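Local coordinates for protein saframycin Mx1 synthetase B (Legionella pneumophila subsp. pneumophila, PDB 3KXW) that belongs to the ANL superfamily of AMP-binding enzymes and holds 5'-O-[(S)-(dodecanoyloxy)(hydroxy)phosphoryl]adenosine in a pocket, at residues 258-263 with 288-293. Sequence-based numbering, arbitrary orientation.
Sequences KYKATI and LSSWVT
Ile263 and Thr293 pair as the first residues of two neighbouring parallel strands, 263-266 and 293-296, and the contact runs back from this bridge into the loops that lead to them. Backbone atoms do most of the joining. The carbonyl oxygen of Thr262 takes Thr293 N at 3.1 Å, the donor lying nearly in line with the C=O bond (172°), and Val292 N more weakly at 3.0 Å. The same oxygen meets the Trp291 ring at its edge, 3.7 Å from CD1. One residue earlier in the first segment, Ala261 O accepts from Ser290 OG at 2.6 Å, the donor approaching from above the carbonyl plane; a chi1 of 68° sets this hydroxyl between its own backbone N and carbonyl carbon. CA-H...O contacts add to these, Thr262 CA to Ser290 O and, at the strand end, Ile263 CA to Thr293 O. Helix 250-259 ends in a Schellman motif with Lys260 at positive phi, and the chain then enters strand 263-266, an end strand of a five-stranded mixed sheet in the AMP-binding domain of this ANL-family protein. The second segment reaches the sheet through a type I turn from Leu288 to Trp291, followed by an inverse gamma turn centred on Trp291. A chi1 of -169° places the indole opposite the backbone N, packed against Leu253 and Ile256 of helix 250-259 and meeting Trp252 and Phe318 edge-to-face, while CD1 stays near Thr262 O; its NE1 bonds to Ser264 O and only weakly to Thr293 O. On the sheet face bearing Ile263 and Thr293, the two side chains stand side by side, CG1 of Ile263 4.1 Å from CB of Thr293, and the isoleucine comes within about 4 Å of the bound 5'-O-[(S)-(dodecanoyloxy)(hydroxy)phosphoryl]adenosine. At the solvent end, a water links Lys260 NZ to Ser289 OG.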
ATOM      1  N   LYS A 258      -7.654  18.358  12.932  1.00 17.03           N
ATOM      2  CA  LYS A 258      -7.935  18.189  14.353  1.00 17.90           C
ATOM      3  C   LYS A 258      -6.699  17.792  15.149  1.00 19.18           C
ATOM      4  O   LYS A 258      -6.434  18.360  16.196  1.00 17.70           O
ATOM      5  CB  LYS A 258      -9.029  17.151  14.561  1.00 18.57           C
ATOM      6  CG  LYS A 258      -9.465  16.970  16.022  1.00 23.88           C
ATOM      7  CD  LYS A 258     -10.640  16.001  16.122  1.00 26.61           C
ATOM      8  CE  LYS A 258     -10.973  15.680  17.570  1.00 31.83           C
ATOM      9  NZ  LYS A 258     -12.232  14.894  17.646  1.00 31.61           N
ATOM     10  N   TYR A 259      -5.930  16.845  14.619  1.00 17.13           N
ATOM     11  CA  TYR A 259      -4.821  16.251  15.357  1.00 17.42           C
ATOM     12  C   TYR A 259      -3.477  16.906  15.056  1.00 16.84           C
ATOM     13  O   TYR A 259      -2.440  16.464  15.555  1.00 18.51           O
ATOM     14  CB  TYR A 259      -4.780  14.733  15.092  1.00 15.95           C
ATOM     15  CG  TYR A 259      -5.964  14.023  15.722  1.00 18.85           C
ATOM     16  CD1 TYR A 259      -5.950  13.674  17.066  1.00 21.56           C
ATOM     17  CD2 TYR A 259      -7.107  13.743  14.989  1.00 16.89           C
ATOM     18  CE1 TYR A 259      -7.040  13.044  17.657  1.00 22.16           C
ATOM     19  CE2 TYR A 259      -8.213  13.117  15.579  1.00 19.27           C
ATOM     20  CZ  TYR A 259      -8.166  12.780  16.920  1.00 24.44           C
ATOM     21  OH  TYR A 259      -9.238  12.142  17.522  1.00 27.01           O
ATOM     22  N   LYS A 260      -3.505  17.962  14.246  1.00 17.51           N
ATOM     23  CA  LYS A 260      -2.291  18.629  13.793  1.00 17.80           C
ATOM     24  C   LYS A 260      -1.253  17.630  13.324  1.00 15.83           C
ATOM     25  O   LYS A 260      -0.096  17.693  13.715  1.00 15.44           O
ATOM     26  CB  LYS A 260      -1.721  19.537  14.888  1.00 21.15           C
ATOM     27  CG  LYS A 260      -2.478  20.835  14.986  1.00 23.67           C
ATOM     28  CD  LYS A 260      -2.279  21.498  16.313  1.00 25.03           C
ATOM     29  CE  LYS A 260      -3.082  22.782  16.358  1.00 27.38           C
ATOM     30  NZ  LYS A 260      -2.374  23.794  15.537  1.00 32.38           N
ATOM     31  N   ALA A 261      -1.667  16.713  12.463  1.00 14.70           N
ATOM     32  CA  ALA A 261      -0.725  15.764  11.907  1.00 13.45           C
ATOM     33  C   ALA A 261       0.291  16.495  11.049  1.00 13.72           C
ATOM     34  O   ALA A 261      -0.028  17.488  10.364  1.00 13.54           O
ATOM     35  CB  ALA A 261      -1.470  14.668  11.071  1.00 13.23           C
ATOM     36  N   THR A 262       1.525  16.010  11.082  1.00 12.49           N
ATOM     37  CA  THR A 262       2.612  16.630  10.341  1.00 13.47           C
ATOM     38  C   THR A 262       3.021  15.781   9.134  1.00 13.01           C
ATOM     39  O   THR A 262       3.513  16.298   8.108  1.00 13.12           O
ATOM     40  CB  THR A 262       3.864  16.892  11.259  1.00 15.07           C
ATOM     41  OG1 THR A 262       4.438  15.651  11.674  1.00 13.23           O
ATOM     42  CG2 THR A 262       3.459  17.664  12.512  1.00 14.46           C
ATOM     43  N   ILE A 263       2.831  14.475   9.265  1.00 11.55           N
ATOM     44  CA  ILE A 263       3.148  13.551   8.181  1.00 12.86           C
ATOM     45  C   ILE A 263       1.945  12.672   7.875  1.00 11.62           C
ATOM     46  O   ILE A 263       1.367  12.097   8.774  1.00 13.44           O
ATOM     47  CB  ILE A 263       4.330  12.657   8.559  1.00 12.22           C
ATOM     48  CG1 ILE A 263       5.539  13.526   8.933  1.00 13.31           C
ATOM     49  CG2 ILE A 263       4.694  11.748   7.397  1.00 14.80           C
ATOM     50  CD1 ILE A 263       6.776  12.674   9.299  1.00 15.33           C
ATOM     51  N   LEU A 288      -4.695  22.916   7.129  1.00 17.38           N
ATOM     52  CA  LEU A 288      -3.714  21.894   6.827  1.00 17.51           C
ATOM     53  C   LEU A 288      -2.298  22.424   6.996  1.00 17.36           C
ATOM     54  O   LEU A 288      -1.345  21.843   6.474  1.00 16.97           O
ATOM     55  CB  LEU A 288      -3.928  21.384   5.387  1.00 18.49           C
ATOM     56  CG  LEU A 288      -5.327  20.795   5.142  1.00 17.08           C
ATOM     57  CD1 LEU A 288      -5.575  20.506   3.635  1.00 18.29           C
ATOM     58  CD2 LEU A 288      -5.633  19.566   6.022  1.00 16.56           C
ATOM     59  N   SER A 289      -2.150  23.541   7.713  1.00 17.98           N
ATOM     60  CA  SER A 289      -0.818  24.136   7.877  1.00 18.58           C
ATOM     61  C   SER A 289       0.183  23.239   8.612  1.00 16.25           C
ATOM     62  O   SER A 289       1.378  23.369   8.393  1.00 18.64           O
ATOM     63  CB  SER A 289      -0.890  25.513   8.564  1.00 20.25           C
ATOM     64  OG  SER A 289      -1.644  25.428   9.764  1.00 21.63           O
ATOM     65  N   SER A 290      -0.296  22.360   9.490  1.00 16.99           N
ATOM     66  CA  SER A 290       0.585  21.451  10.231  1.00 18.60           C
ATOM     67  C   SER A 290       1.226  20.397   9.331  1.00 16.44           C
ATOM     68  O   SER A 290       2.266  19.814   9.677  1.00 14.64           O
ATOM     69  CB  SER A 290      -0.170  20.732  11.373  1.00 17.26           C
ATOM     70  OG  SER A 290      -1.142  19.794  10.897  1.00 17.48           O
ATOM     71  N   TRP A 291       0.576  20.143   8.196  1.00 15.02           N
ATOM     72  CA  TRP A 291       0.883  19.012   7.315  1.00 14.77           C
ATOM     73  C   TRP A 291       2.088  19.342   6.425  1.00 14.73           C
ATOM     74  O   TRP A 291       1.932  19.875   5.334  1.00 17.81           O
ATOM     75  CB  TRP A 291      -0.367  18.682   6.477  1.00 13.37           C
ATOM     76  CG  TRP A 291      -0.319  17.377   5.711  1.00 13.59           C
ATOM     77  CD1 TRP A 291       0.612  16.376   5.823  1.00 12.95           C
ATOM     78  CD2 TRP A 291      -1.270  16.930   4.739  1.00 12.82           C
ATOM     79  NE1 TRP A 291       0.299  15.344   4.954  1.00 12.07           N
ATOM     80  CE2 TRP A 291      -0.850  15.662   4.286  1.00 13.34           C
ATOM     81  CE3 TRP A 291      -2.430  17.491   4.196  1.00 13.75           C
ATOM     82  CZ2 TRP A 291      -1.564  14.938   3.323  1.00 12.68           C
ATOM     83  CZ3 TRP A 291      -3.130  16.779   3.241  1.00 13.29           C
ATOM     84  CH2 TRP A 291      -2.702  15.514   2.819  1.00 13.17           C
ATOM     85  N   VAL A 292       3.292  19.055   6.913  1.00 13.44           N
ATOM     86  CA  VAL A 292       4.512  19.472   6.216  1.00 15.08           C
ATOM     87  C   VAL A 292       5.114  18.429   5.288  1.00 15.97           C
ATOM     88  O   VAL A 292       5.934  18.772   4.447  1.00 15.72           O
ATOM     89  CB  VAL A 292       5.609  19.972   7.197  1.00 18.77           C
ATOM     90  CG1 VAL A 292       5.095  21.143   8.010  1.00 18.72           C
ATOM     91  CG2 VAL A 292       6.122  18.826   8.099  1.00 17.06           C
ATOM     92  N   THR A 293       4.687  17.172   5.432  1.00 14.11           N
ATOM     93  CA  THR A 293       5.132  16.102   4.542  1.00 14.10           C
ATOM     94  C   THR A 293       3.931  15.284   4.099  1.00 13.53           C
ATOM     95  O   THR A 293       3.368  14.506   4.879  1.00 12.90           O
ATOM     96  CB  THR A 293       6.126  15.165   5.218  1.00 15.93           C
ATOM     97  OG1 THR A 293       7.242  15.922   5.677  1.00 18.13           O
ATOM     98  CG2 THR A 293       6.616  14.091   4.229  1.00 16.39           C
TER
HETATM   99  O   HOH W   1      -2.240  23.613  12.427  1.00 26.77           O